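Ketosynthase (Streptomyces sp. MSC090213JE08, PDB 6KXD) probably catalyses the decarboxylative condensation of an acyl-ACP with malonyl-ACP, the chain-extending step of a highly reducing type II polyketide synthase. Local coordinates at residues K224-I229 and E366-C371; V189-C194 and V239-E244; G356-T361 and R379-D384; H68-D73 and I152-R157; H268-N273 and S393-N398. All blocks are in the same frame, centred on the assembly; numbering follows the deposited sequence.

Contact 1: K224-I229 and E366-C371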
# COMPACT_ATOMS: atom_id res chain seq x y z
N LYS A 224 21.69 -5.07 24.55
CA LYS A 224 21.81 -3.97 25.47
C LYS A 224 22.51 -2.79 24.79
O LYS A 224 22.17 -1.64 25.09
CB LYS A 224 22.52 -4.45 26.74
CG LYS A 224 22.52 -3.46 27.91
CD LYS A 224 23.38 -3.92 29.10
CE LYS A 224 23.21 -3.05 30.33
NZ LYS A 224 24.20 -1.94 30.35
N ASP A 225 23.45 -3.03 23.86
CA ASP A 225 24.17 -1.91 23.21
C ASP A 225 23.86 -1.84 21.71
O ASP A 225 24.62 -1.23 20.96
CB ASP A 225 25.69 -1.97 23.46
CG ASP A 225 26.03 -2.30 24.90
OD1 ASP A 225 25.79 -1.43 25.78
OD2 ASP A 225 26.47 -3.45 25.15
N ARG A 226 22.67 -2.34 21.32
CA ARG A 226 22.15 -2.15 19.95
C ARG A 226 22.22 -0.66 19.58
O ARG A 226 22.06 0.23 20.43
CB ARG A 226 20.73 -2.74 19.86
CG ARG A 226 19.68 -1.95 20.64
CD ARG A 226 18.33 -2.63 20.63
NE ARG A 226 17.38 -1.87 21.42
CZ ARG A 226 17.18 -2.02 22.73
NH1 ARG A 226 17.99 -2.74 23.48
NH2 ARG A 226 16.15 -1.43 23.30
N GLN A 227 22.57 -0.39 18.33
CA GLN A 227 22.87 0.94 17.83
C GLN A 227 22.09 1.22 16.54
O GLN A 227 22.32 2.24 15.92
CB GLN A 227 24.38 1.04 17.58
CG GLN A 227 25.22 1.09 18.86
CD GLN A 227 24.68 2.12 19.81
OE1 GLN A 227 24.39 1.84 20.97
NE2 GLN A 227 24.51 3.33 19.31
N GLY A 228 21.23 0.29 16.15
CA GLY A 228 20.30 0.53 15.09
C GLY A 228 20.37 -0.52 14.01
O GLY A 228 20.72 -1.66 14.22
N ILE A 229 19.91 -0.10 12.83
CA ILE A 229 19.57 -0.98 11.76
C ILE A 229 20.66 -0.89 10.69
O ILE A 229 21.45 0.04 10.64
CB ILE A 229 18.21 -0.58 11.14
CG1 ILE A 229 18.30 0.69 10.29
CG2 ILE A 229 17.13 -0.46 12.21
CD1 ILE A 229 17.18 0.79 9.24
N GLU A 366 24.59 -9.50 24.51
CA GLU A 366 23.96 -9.43 25.81
C GLU A 366 22.53 -8.88 25.68
O GLU A 366 22.37 -7.79 25.15
CB GLU A 366 24.81 -8.49 26.66
CG GLU A 366 24.33 -8.37 28.08
CD GLU A 366 25.04 -7.27 28.87
OE1 GLU A 366 25.92 -6.57 28.30
OE2 GLU A 366 24.70 -7.13 30.05
N THR A 367 21.55 -9.62 26.20
CA THR A 367 20.15 -9.25 26.11
C THR A 367 19.96 -7.98 26.94
O THR A 367 20.47 -7.86 28.06
CB THR A 367 19.24 -10.43 26.51
OG1 THR A 367 19.56 -11.55 25.68
CG2 THR A 367 17.77 -10.14 26.34
N ASP A 368 19.31 -6.98 26.35
CA ASP A 368 18.90 -5.80 27.10
C ASP A 368 18.09 -6.31 28.30
O ASP A 368 17.20 -7.16 28.14
CB ASP A 368 18.13 -4.82 26.21
CG ASP A 368 17.84 -3.47 26.85
OD1 ASP A 368 17.46 -3.44 28.06
OD2 ASP A 368 18.02 -2.46 26.14
N PRO A 369 18.40 -5.86 29.55
CA PRO A 369 17.64 -6.32 30.72
C PRO A 369 16.15 -5.92 30.64
O PRO A 369 15.28 -6.60 31.20
CB PRO A 369 18.36 -5.69 31.93
CG PRO A 369 19.21 -4.56 31.36
CD PRO A 369 19.44 -4.88 29.89
N ASP A 370 15.85 -4.83 29.91
CA ASP A 370 14.47 -4.39 29.63
C ASP A 370 13.83 -5.17 28.48
O ASP A 370 12.62 -5.04 28.26
CB ASP A 370 14.39 -2.89 29.33
CG ASP A 370 14.64 -2.02 30.54
OD1 ASP A 370 14.34 -2.47 31.66
OD2 ASP A 370 15.17 -0.92 30.36
N CYS A 371 14.59 -6.01 27.77
CA CYS A 371 13.97 -6.99 26.88
C CYS A 371 14.11 -8.42 27.43
O CYS A 371 14.85 -9.22 26.89
CB CYS A 371 14.51 -6.85 25.47
SG CYS A 371 14.57 -5.12 24.95
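Two irregular loops of the ketosynthase fold are clamped together here, Lys224 and Arg226 of one meeting Glu366, Asp368 and Pro369 of the other, with Asp368 opening a type I beta turn that runs to Cys371. The backbones join through one bond, from Lys224 N to Glu366 O at 2.9 Å. The salt bridge is the second fastening. Arg226 NH1 reaches Asp368 OD2 at 2.7 Å on the anti side of the carboxylate, and the guanidinium and carboxylate planes are 51° apart, consistent with a bridge of one nitrogen and one oxygen and not a paired one. Aspartate suits this place because its short side chain serves two purposes: OD1 accepts from Asp370 N at 2.8 Å, an Asx turn that fixes the carboxylate's rotation while OD2 holds the arginine. Arginine has the donors to match, since NH1 also binds Asp223 O, while NE and NH2 bind Thr305 O and Lys306 O. Toward the solvent the contact relies on the methylenes of a long side chain. With CG anti to the backbone N (chi1 -171°), Lys224 runs alongside Glu366 in the same direction and brings its CD to 3.6 Å from OE2; its NZ stays 5.2 Å from that oxygen, where at most a weak, longer-range attraction would be expected. On another side Lys224 CG rests on Pro369 CD at 3.9 Å. Arg226 thus ties the loop leading into strand 234-242 both to the 366-371 turn, which lies between strands 357-358 and 381-382, and to the start of helix 306-320, whose Ser313 is touched by Cys371.

Contact 2: V189-C194 and V239-E244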
# COMPACT_ATOMS: atom_id res chain seq x y z
N VAL A 189 -11.67 -15.22 -4.52
CA VAL A 189 -10.53 -15.72 -5.22
C VAL A 189 -10.03 -16.92 -4.44
O VAL A 189 -10.28 -17.01 -3.26
CB VAL A 189 -9.41 -14.66 -5.36
CG1 VAL A 189 -9.89 -13.46 -6.17
CG2 VAL A 189 -8.86 -14.25 -4.01
N ASP A 190 -9.31 -17.80 -5.14
CA ASP A 190 -8.79 -19.01 -4.56
C ASP A 190 -7.27 -18.90 -4.47
O ASP A 190 -6.61 -19.80 -3.95
CB ASP A 190 -9.23 -20.23 -5.37
CG ASP A 190 -10.62 -20.70 -4.99
OD1 ASP A 190 -11.51 -19.84 -4.86
OD2 ASP A 190 -10.79 -21.93 -4.80
N ILE A 191 -6.72 -17.81 -4.98
CA ILE A 191 -5.28 -17.67 -5.01
C ILE A 191 -4.89 -16.20 -4.85
O ILE A 191 -5.55 -15.29 -5.35
CB ILE A 191 -4.69 -18.24 -6.31
CG1 ILE A 191 -3.17 -18.31 -6.24
CG2 ILE A 191 -5.15 -17.46 -7.51
CD1 ILE A 191 -2.57 -19.16 -7.31
N ALA A 192 -3.79 -16.01 -4.13
CA ALA A 192 -3.23 -14.69 -3.86
C ALA A 192 -1.70 -14.81 -3.83
O ALA A 192 -1.15 -15.71 -3.20
CB ALA A 192 -3.77 -14.22 -2.54
N LEU A 193 -1.03 -13.96 -4.60
CA LEU A 193 0.40 -13.78 -4.54
C LEU A 193 0.66 -12.53 -3.70
O LEU A 193 0.36 -11.42 -4.12
CB LEU A 193 0.99 -13.60 -5.95
CG LEU A 193 0.52 -14.63 -6.98
CD1 LEU A 193 1.23 -14.43 -8.31
CD2 LEU A 193 0.74 -16.02 -6.43
N CYS A 194 1.22 -12.75 -2.52
CA CYS A 194 1.32 -11.72 -1.55
C CYS A 194 2.76 -11.61 -1.07
O CYS A 194 3.42 -12.58 -0.85
CB CYS A 194 0.49 -12.07 -0.35
SG CYS A 194 -1.22 -12.38 -0.83
N VAL A 239 2.73 -17.64 -2.15
CA VAL A 239 1.50 -18.10 -2.77
C VAL A 239 0.56 -18.57 -1.67
O VAL A 239 0.88 -19.55 -0.94
CB VAL A 239 1.76 -19.21 -3.82
CG1 VAL A 239 0.45 -19.60 -4.50
CG2 VAL A 239 2.79 -18.78 -4.84
N LEU A 240 -0.59 -17.89 -1.56
CA LEU A 240 -1.67 -18.27 -0.72
C LEU A 240 -2.74 -18.91 -1.60
O LEU A 240 -3.00 -18.41 -2.70
CB LEU A 240 -2.29 -17.05 -0.03
CG LEU A 240 -1.57 -16.55 1.22
CD1 LEU A 240 -0.22 -15.96 0.86
CD2 LEU A 240 -2.43 -15.51 1.93
N GLU A 241 -3.39 -19.94 -1.07
CA GLU A 241 -4.40 -20.69 -1.82
C GLU A 241 -5.45 -21.21 -0.86
O GLU A 241 -5.12 -21.53 0.28
CB GLU A 241 -3.77 -21.90 -2.50
CG GLU A 241 -3.17 -21.60 -3.85
CD GLU A 241 -2.74 -22.86 -4.61
OE1 GLU A 241 -1.53 -23.15 -4.60
OE2 GLU A 241 -3.63 -23.54 -5.19
N SER A 242 -6.70 -21.28 -1.32
CA SER A 242 -7.72 -21.93 -0.49
C SER A 242 -7.25 -23.36 -0.25
O SER A 242 -6.63 -23.94 -1.13
CB SER A 242 -9.08 -21.90 -1.11
OG SER A 242 -9.12 -22.73 -2.25
N LEU A 243 -7.47 -23.89 0.96
CA LEU A 243 -7.16 -25.32 1.19
C LEU A 243 -7.80 -26.18 0.09
O LEU A 243 -7.15 -27.06 -0.45
CB LEU A 243 -7.66 -25.75 2.57
CG LEU A 243 -7.40 -27.22 2.90
CD1 LEU A 243 -5.91 -27.53 2.81
CD2 LEU A 243 -7.94 -27.57 4.28
N GLU A 244 -9.07 -25.92 -0.24
CA GLU A 244 -9.80 -26.63 -1.28
C GLU A 244 -8.96 -26.72 -2.56
O GLU A 244 -8.82 -27.78 -3.14
CB GLU A 244 -11.06 -25.89 -1.69
CG GLU A 244 -12.29 -26.18 -0.86
CD GLU A 244 -13.42 -25.22 -1.20
OE1 GLU A 244 -14.29 -25.60 -2.02
OE2 GLU A 244 -13.40 -24.07 -0.68
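An antiparallel strand pairing, largely buried, joins Ile191 to Leu193 with Val239 to Glu241 inside the large mixed sheet, and Asp190 with Ser242 closes one end of it. The strand axes approach to 4.7 Å, and their N-to-C directions are 161° apart, close to antiparallel. Ala192 and Leu240 form the hydrogen-bonded pair: Leu240 N gives to Ala192 O at 2.8 Å, almost straight, and Ala192 N returns the bond to Leu240 O at 2.9 Å. The non-hydrogen-bonded pairs beside it are Ile191 with Glu241 and Leu193 with Val239. On the face of Ala192 and Leu240, the small alanine leaves its CB 4.1 Å from Leu240 CB, and both lie against Ile184 of helix 172-185; Cys194 SG adds a contact with Leu240 CD1. On the other face, branched side chains pack together, Leu193 CD2 lying alongside Val239 CG2 at 3.8 Å while Ile191 CD1 crosses to Val239 CG1. Glu241 shares this face, its aliphatic CG beside Ile191 CG1, and its buried carboxylate is answered by Arg249, Arg103, Thr13 and Ser245. At the end of the ladder Ser242 N binds Asp190 O at 3.0 Å. Ser242 OG, placed between the backbone N and carbonyl carbon (chi1 69°), donates to Asp190 OD2 at 3.2 Å from above the carboxylate plane. The same hydroxyl caps Ser245 N, which is why serine suits the N-cap of helix 243-247. With strand 105-110 parallel on the far side of strand 191-198, and a helix packed on the sheet, this is the helix-covered mixed sheet characteristic of the thiolase fold.

Contact 3: G356-T361 and R379-D384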
# COMPACT_ATOMS: atom_id res chain seq x y z
N GLY A 356 11.05 -27.25 11.25
CA GLY A 356 11.17 -27.48 12.68
C GLY A 356 12.40 -26.78 13.25
O GLY A 356 13.16 -27.36 14.01
N PHE A 357 12.59 -25.51 12.88
CA PHE A 357 13.66 -24.69 13.47
C PHE A 357 13.17 -23.28 13.82
O PHE A 357 12.13 -22.84 13.37
CB PHE A 357 14.86 -24.61 12.54
CG PHE A 357 14.71 -23.65 11.39
CD1 PHE A 357 15.14 -22.34 11.51
CD2 PHE A 357 14.19 -24.07 10.19
CE1 PHE A 357 15.03 -21.47 10.44
CE2 PHE A 357 14.10 -23.20 9.11
CZ PHE A 357 14.50 -21.90 9.25
N ILE A 358 13.97 -22.61 14.64
CA ILE A 358 13.75 -21.25 15.02
C ILE A 358 15.01 -20.49 14.64
O ILE A 358 16.10 -20.79 15.14
CB ILE A 358 13.43 -21.09 16.52
CG1 ILE A 358 12.21 -21.90 16.94
CG2 ILE A 358 13.26 -19.62 16.85
CD1 ILE A 358 11.98 -21.84 18.43
N PRO A 359 14.91 -19.51 13.72
CA PRO A 359 16.07 -18.82 13.21
C PRO A 359 16.57 -17.92 14.33
O PRO A 359 15.78 -17.51 15.18
CB PRO A 359 15.55 -18.02 12.02
CG PRO A 359 14.10 -17.76 12.36
CD PRO A 359 13.66 -19.01 13.11
N PRO A 360 17.88 -17.59 14.32
CA PRO A 360 18.49 -16.85 15.43
C PRO A 360 18.40 -15.33 15.32
O PRO A 360 18.34 -14.78 14.21
CB PRO A 360 19.98 -17.20 15.33
CG PRO A 360 20.19 -17.48 13.85
CD PRO A 360 18.86 -17.97 13.30
N THR A 361 18.47 -14.69 16.50
CA THR A 361 18.87 -13.31 16.60
C THR A 361 20.39 -13.27 16.73
O THR A 361 20.94 -13.60 17.80
CB THR A 361 18.19 -12.62 17.80
OG1 THR A 361 16.82 -12.98 17.82
CG2 THR A 361 18.40 -11.13 17.79
N ARG A 379 22.44 -18.73 17.29
CA ARG A 379 22.34 -20.02 16.61
C ARG A 379 20.89 -20.48 16.55
O ARG A 379 20.16 -20.43 17.52
CB ARG A 379 23.16 -21.14 17.28
CG ARG A 379 23.60 -20.86 18.71
CD ARG A 379 24.41 -22.00 19.30
NE ARG A 379 25.25 -21.64 20.45
CZ ARG A 379 26.33 -20.84 20.42
NH1 ARG A 379 26.42 -19.81 19.59
NH2 ARG A 379 27.32 -21.08 21.27
N ALA A 380 20.52 -20.99 15.37
CA ALA A 380 19.24 -21.62 15.19
C ALA A 380 19.13 -22.79 16.16
O ALA A 380 20.12 -23.42 16.46
CB ALA A 380 19.06 -22.10 13.77
N VAL A 381 17.91 -23.05 16.63
CA VAL A 381 17.66 -24.21 17.44
C VAL A 381 16.59 -25.04 16.72
O VAL A 381 15.90 -24.52 15.87
CB VAL A 381 17.26 -23.83 18.88
CG1 VAL A 381 18.43 -23.23 19.64
CG2 VAL A 381 16.06 -22.89 18.92
N GLU A 382 16.56 -26.34 17.02
CA GLU A 382 15.49 -27.21 16.62
C GLU A 382 14.32 -27.00 17.56
O GLU A 382 14.54 -26.72 18.74
CB GLU A 382 15.89 -28.68 16.80
CG GLU A 382 16.79 -29.22 15.73
CD GLU A 382 17.14 -30.70 15.85
OE1 GLU A 382 17.75 -31.21 14.91
OE2 GLU A 382 16.79 -31.34 16.87
N ALA A 383 13.09 -27.19 17.06
CA ALA A 383 11.92 -27.17 17.92
C ALA A 383 10.75 -27.77 17.15
O ALA A 383 10.79 -27.84 15.93
CB ALA A 383 11.61 -25.77 18.38
N ASP A 384 9.71 -28.13 17.90
CA ASP A 384 8.46 -28.58 17.35
C ASP A 384 7.61 -27.32 17.12
O ASP A 384 6.65 -27.05 17.85
CB ASP A 384 7.79 -29.60 18.27
CG ASP A 384 6.39 -29.96 17.80
OD1 ASP A 384 6.24 -30.26 16.60
OD2 ASP A 384 5.47 -29.89 18.64
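Ile358 and Val381 sit at the centre of a short antiparallel ribbon of unequal strands: residues 357-360 are buried against the protein, while 379-382 lie at the surface. The paired backbones are bonded from Ile358 N to Val381 O at 3.0 Å and back from Val381 N to Ile358 O at 3.3 Å. Phe357 and Glu382 form the neighbouring non-hydrogen-bonded pair, and Ala383 N then binds Gly356 O at 3.1 Å. Gly356 suits this end, where the chain leaves helix 341-355 with positive phi and a CB would crowd Ala383 O. Ile358 packs on the buried side. With CG1 beside the backbone N (chi1 -58°), its CD1 reaches Ala383 CB at 3.9 Å while CB meets Val381 CG2, and the same side chain touches Phe297 and Val328 of the central sheet. The Phe357 ring leaves the ribbon but is buried against Thr29, Leu32 and Arg33 of helix 24-34. Past the strand, Pro360 lays its CB 3.5 Å from Arg379 N and its CD 4.2 Å from Ala380 CB. A glycine in place of Pro360 would remove this ring and is likely to leave the Arg379-Ala380 peptide and the Ala380 methyl without their apolar cover, and the chain itself freer to turn. Looser by contrast are two exposed residues whose charges suit a surface: Arg379 gives only backbone to the contact, and Glu382 adds its CB near Gly356 O. The chemistry implies that backbone bonds set the register whatever the side chains, while apolar contacts fix the inner strand.

Contact 4: H68-D73 and I152-R157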
# COMPACT_ATOMS: atom_id res chain seq x y z
N HIS A 68 11.11 -12.93 -17.87
CA HIS A 68 11.09 -13.41 -19.25
C HIS A 68 10.36 -12.45 -20.18
O HIS A 68 10.74 -12.35 -21.39
CB HIS A 68 10.45 -14.80 -19.29
CG HIS A 68 11.27 -15.85 -18.64
ND1 HIS A 68 12.32 -16.47 -19.30
CD2 HIS A 68 11.19 -16.41 -17.42
CE1 HIS A 68 12.88 -17.34 -18.49
NE2 HIS A 68 12.20 -17.32 -17.33
N HIS A 69 9.29 -11.82 -19.68
CA HIS A 69 8.31 -11.17 -20.50
C HIS A 69 8.37 -9.67 -20.38
O HIS A 69 8.18 -9.01 -21.31
CB HIS A 69 6.89 -11.63 -20.15
CG HIS A 69 6.69 -13.06 -20.45
ND1 HIS A 69 6.13 -13.94 -19.55
CD2 HIS A 69 7.02 -13.76 -21.55
CE1 HIS A 69 6.08 -15.13 -20.11
NE2 HIS A 69 6.65 -15.05 -21.32
N VAL A 70 8.55 -9.16 -19.15
CA VAL A 70 8.51 -7.77 -18.92
C VAL A 70 9.90 -7.22 -19.22
O VAL A 70 10.87 -7.66 -18.62
CB VAL A 70 8.11 -7.49 -17.45
CG1 VAL A 70 8.15 -6.00 -17.19
CG2 VAL A 70 6.73 -8.06 -17.14
N PRO A 71 10.06 -6.20 -20.09
CA PRO A 71 11.35 -5.56 -20.25
C PRO A 71 11.85 -5.03 -18.90
O PRO A 71 11.06 -4.44 -18.17
CB PRO A 71 11.09 -4.38 -21.18
CG PRO A 71 9.83 -4.77 -21.92
CD PRO A 71 9.04 -5.62 -20.96
N LEU A 72 13.13 -5.22 -18.63
CA LEU A 72 13.74 -4.79 -17.36
C LEU A 72 13.61 -3.29 -17.15
O LEU A 72 13.45 -2.84 -15.98
CB LEU A 72 15.21 -5.23 -17.31
CG LEU A 72 15.42 -6.74 -17.29
CD1 LEU A 72 16.92 -7.07 -17.26
CD2 LEU A 72 14.70 -7.38 -16.12
N ASP A 73 13.61 -2.47 -18.22
CA ASP A 73 13.55 -1.08 -17.99
C ASP A 73 12.11 -0.63 -17.63
O ASP A 73 11.91 0.52 -17.36
CB ASP A 73 14.11 -0.27 -19.15
CG ASP A 73 13.30 -0.33 -20.42
OD1 ASP A 73 12.19 -0.92 -20.42
OD2 ASP A 73 13.83 0.17 -21.42
N ILE A 152 4.01 -7.99 -11.90
CA ILE A 152 3.91 -9.39 -11.62
C ILE A 152 2.82 -9.97 -12.52
O ILE A 152 3.01 -11.06 -13.07
CB ILE A 152 3.61 -9.69 -10.16
CG1 ILE A 152 4.80 -9.28 -9.29
CG2 ILE A 152 3.22 -11.15 -10.01
CD1 ILE A 152 4.53 -9.29 -7.84
N ALA A 153 1.69 -9.27 -12.59
CA ALA A 153 0.58 -9.79 -13.39
C ALA A 153 1.06 -9.88 -14.84
O ALA A 153 0.73 -10.84 -15.59
CB ALA A 153 -0.66 -8.96 -13.26
N ARG A 154 1.78 -8.85 -15.27
CA ARG A 154 2.30 -8.78 -16.62
C ARG A 154 3.22 -9.97 -16.90
O ARG A 154 3.10 -10.66 -17.92
CB ARG A 154 3.05 -7.47 -16.86
CG ARG A 154 2.12 -6.28 -17.03
CD ARG A 154 2.88 -5.03 -17.39
NE ARG A 154 3.60 -5.17 -18.64
CZ ARG A 154 4.61 -4.37 -19.00
NH1 ARG A 154 4.91 -3.34 -18.24
NH2 ARG A 154 5.27 -4.61 -20.12
N GLU A 155 4.18 -10.18 -16.02
CA GLU A 155 5.17 -11.26 -16.20
C GLU A 155 4.52 -12.65 -16.17
O GLU A 155 4.89 -13.55 -16.95
CB GLU A 155 6.22 -11.14 -15.10
CG GLU A 155 7.24 -12.24 -15.13
CD GLU A 155 8.13 -12.29 -16.36
OE1 GLU A 155 8.17 -11.31 -17.13
OE2 GLU A 155 8.80 -13.35 -16.55
N LEU A 156 3.53 -12.86 -15.29
CA LEU A 156 2.94 -14.17 -15.16
C LEU A 156 1.72 -14.34 -16.08
O LEU A 156 1.10 -15.43 -16.06
CB LEU A 156 2.60 -14.43 -13.70
CG LEU A 156 3.83 -14.41 -12.79
CD1 LEU A 156 3.43 -14.64 -11.35
CD2 LEU A 156 4.85 -15.42 -13.25
N ARG A 157 1.41 -13.31 -16.87
CA ARG A 157 0.35 -13.32 -17.86
C ARG A 157 -1.01 -13.55 -17.20
O ARG A 157 -1.79 -14.39 -17.63
CB ARG A 157 0.67 -14.38 -18.92
CG ARG A 157 1.97 -14.11 -19.66
CD ARG A 157 1.88 -12.88 -20.52
NE ARG A 157 0.83 -13.02 -21.52
CZ ARG A 157 0.31 -12.01 -22.22
NH1 ARG A 157 0.77 -10.78 -22.07
NH2 ARG A 157 -0.69 -12.25 -23.05
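Glu155 turns its carboxylate out from the last turn of helix 147-156 to meet three successive backbone N-H groups, those of His68, His69 and Val70. Its CG lies anti to the backbone N (chi1 176°) and the chain then bends at chi2, which swings the carboxylate toward the loop. OE1 uses its syn lone pair for His69 N at 2.8 Å and is met nearly along its C-O axis by Val70 N at 3.0 Å; OE2 takes His68 N at 2.7 Å, on the syn side but tilted out of the carboxylate plane, and has a further partner in Arg87. So many donors would be expected to favour the ionised form of this buried acid, and glutamate has the reach that the site demands. The His69 side chain crosses Glu155 at about a right angle, its ring 36° from the carboxylate plane, and ND1 gives a nearly straight bond to Glu155 O at 2.9 Å, with the acceptor in the ring plane. Apolar contact completes the join. Val70 CG2 rests on Arg154 CB at 3.7 Å, while CG1 lies over one face of the Arg154 guanidinium, near its rim; that guanidinium is held by Asp74, and Pro71 CD lies 4.0 Å from its NH2. Arg157 brings CG near His69 ND1, but its charged end turns to Asp262 of the neighbouring subunit. The helix ends in a Schellman motif with Arg157 at positive phi, and this is a helix C-terminus closed by a loop: an imidazole binds a last-turn carbonyl, while a last-turn carboxylate gathers the loop's N-H groups.

Contact 5: H268-N273 and S393-N398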
# COMPACT_ATOMS: atom_id res chain seq x y z
N HIS A 268 1.89 8.31 17.24
CA HIS A 268 3.08 8.98 16.77
C HIS A 268 3.39 8.55 15.33
O HIS A 268 3.06 7.45 14.95
CB HIS A 268 4.26 8.72 17.73
CG HIS A 268 5.39 9.68 17.54
ND1 HIS A 268 6.43 9.45 16.64
CD2 HIS A 268 5.67 10.87 18.15
CE1 HIS A 268 7.27 10.47 16.68
NE2 HIS A 268 6.81 11.36 17.59
N PRO A 269 3.89 9.46 14.47
CA PRO A 269 4.15 9.09 13.08
C PRO A 269 5.35 8.15 12.86
O PRO A 269 5.44 7.56 11.83
CB PRO A 269 4.32 10.42 12.38
CG PRO A 269 4.82 11.36 13.46
CD PRO A 269 4.10 10.89 14.70
N THR A 270 6.24 7.99 13.84
CA THR A 270 7.49 7.20 13.60
C THR A 270 7.81 6.28 14.78
O THR A 270 8.28 5.18 14.60
CB THR A 270 8.66 8.12 13.23
OG1 THR A 270 8.96 8.94 14.35
CG2 THR A 270 8.39 8.98 12.01
N ALA A 271 7.44 6.70 15.99
CA ALA A 271 7.69 5.97 17.17
C ALA A 271 6.73 4.79 17.27
O ALA A 271 5.55 4.88 16.92
CB ALA A 271 7.57 6.91 18.36
N PRO A 272 7.21 3.63 17.76
CA PRO A 272 6.34 2.48 17.97
C PRO A 272 5.53 2.76 19.24
O PRO A 272 5.90 3.64 20.02
CB PRO A 272 7.32 1.32 18.18
CG PRO A 272 8.50 2.00 18.82
CD PRO A 272 8.60 3.37 18.18
N ASN A 273 4.47 2.00 19.40
CA ASN A 273 3.55 2.19 20.48
C ASN A 273 3.27 0.84 21.11
O ASN A 273 2.85 -0.10 20.46
CB ASN A 273 2.26 2.82 19.98
CG ASN A 273 1.33 3.21 21.12
OD1 ASN A 273 0.55 2.38 21.59
ND2 ASN A 273 1.42 4.45 21.53
N SER A 393 5.71 -3.64 12.54
CA SER A 393 5.29 -2.34 12.91
C SER A 393 5.93 -1.42 11.89
O SER A 393 6.92 -1.79 11.27
CB SER A 393 5.70 -1.97 14.31
OG SER A 393 5.04 -2.81 15.24
N ALA A 394 5.28 -0.30 11.64
CA ALA A 394 5.76 0.61 10.66
C ALA A 394 5.52 2.02 11.17
O ALA A 394 4.80 2.21 12.14
CB ALA A 394 5.08 0.36 9.33
N PHE A 395 6.09 2.96 10.45
CA PHE A 395 5.74 4.39 10.56
C PHE A 395 4.23 4.53 10.40
O PHE A 395 3.55 3.56 9.98
CB PHE A 395 6.51 5.22 9.56
CG PHE A 395 7.95 5.47 9.91
CD1 PHE A 395 8.57 4.79 10.95
CD2 PHE A 395 8.68 6.40 9.18
CE1 PHE A 395 9.89 5.07 11.28
CE2 PHE A 395 10.02 6.65 9.49
CZ PHE A 395 10.61 5.98 10.53
N ALA A 396 3.73 5.68 10.84
CA ALA A 396 2.26 5.98 10.91
C ALA A 396 1.48 5.02 11.84
O ALA A 396 0.25 4.82 11.70
CB ALA A 396 1.69 5.97 9.51
N GLY A 397 2.17 4.39 12.78
CA GLY A 397 1.57 3.52 13.78
C GLY A 397 0.93 2.27 13.22
O GLY A 397 0.00 1.72 13.80
N ASN A 398 1.38 1.82 12.05
CA ASN A 398 0.75 0.77 11.37
C ASN A 398 1.35 -0.53 11.89
O ASN A 398 2.56 -0.74 11.74
CB ASN A 398 1.02 0.85 9.88
CG ASN A 398 0.18 1.89 9.15
OD1 ASN A 398 0.18 1.86 7.94
ND2 ASN A 398 -0.55 2.76 9.84
O HOH W 1 4.68 5.04 14.07
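The backbones touch where Ala396 N gives a nearly straight bond to Pro269 O at 2.7 Å, and Ala396 and Gly397 both take positive phi, which at Gly397 the absence of a side chain makes easy. One water helps to bridge the loops: Gly397 N donates to it at 2.9 Å, and His268 O and Ala271 O each lie 3.0 Å from it. Among the side chains, Phe395 and Thr270 carry the contact. Phe395 CG stands beside the backbone N (chi1 -76°), which lays one ring face against Thr270; CG2 sits over the centre of the ring, 3.8 Å from its centroid, a CH-pi contact. Shortening Phe395 to an alanine is likely to leave the Thr270 methyl without that face and to open a gap beside the loop. His268 shapes its own loop, ND1 accepting from Ala271 N at 3.0 Å and from Thr270 N. The Phe-Ala-Gly sequence is consistent with the phenylalanine-bearing loop that gates the active site in ketosynthases. This loop joins strands 387-394 and 398-405, with Phe395 on Ser153 of the neighbouring subunit; its partner runs from strand 255-264 to helix 274-288, beside Pro150 and His156 of that subunit.

Contact 2 is the core member, a buried strand pairing of backbone bonds with apolar side chains on its faces; the other four are only partly buried. Contacts 2 and 4 touch, Leu193 CD1 lying 3.8 Å from Leu156 CD1, so the strand and the end of helix 147-156 share one apolar interior although contact 4 turns a polar side to its loop. Contacts 2 and 5 reach the same large sheet, whereas contact 3 is a separate two-stranded ribbon. Contact 1 depends on a salt bridge, contact 4 on one carboxylate binding backbone, and contact 5 on one backbone bond, a water and a ring face. Contacts 4 and 5 also meet the neighbouring subunit.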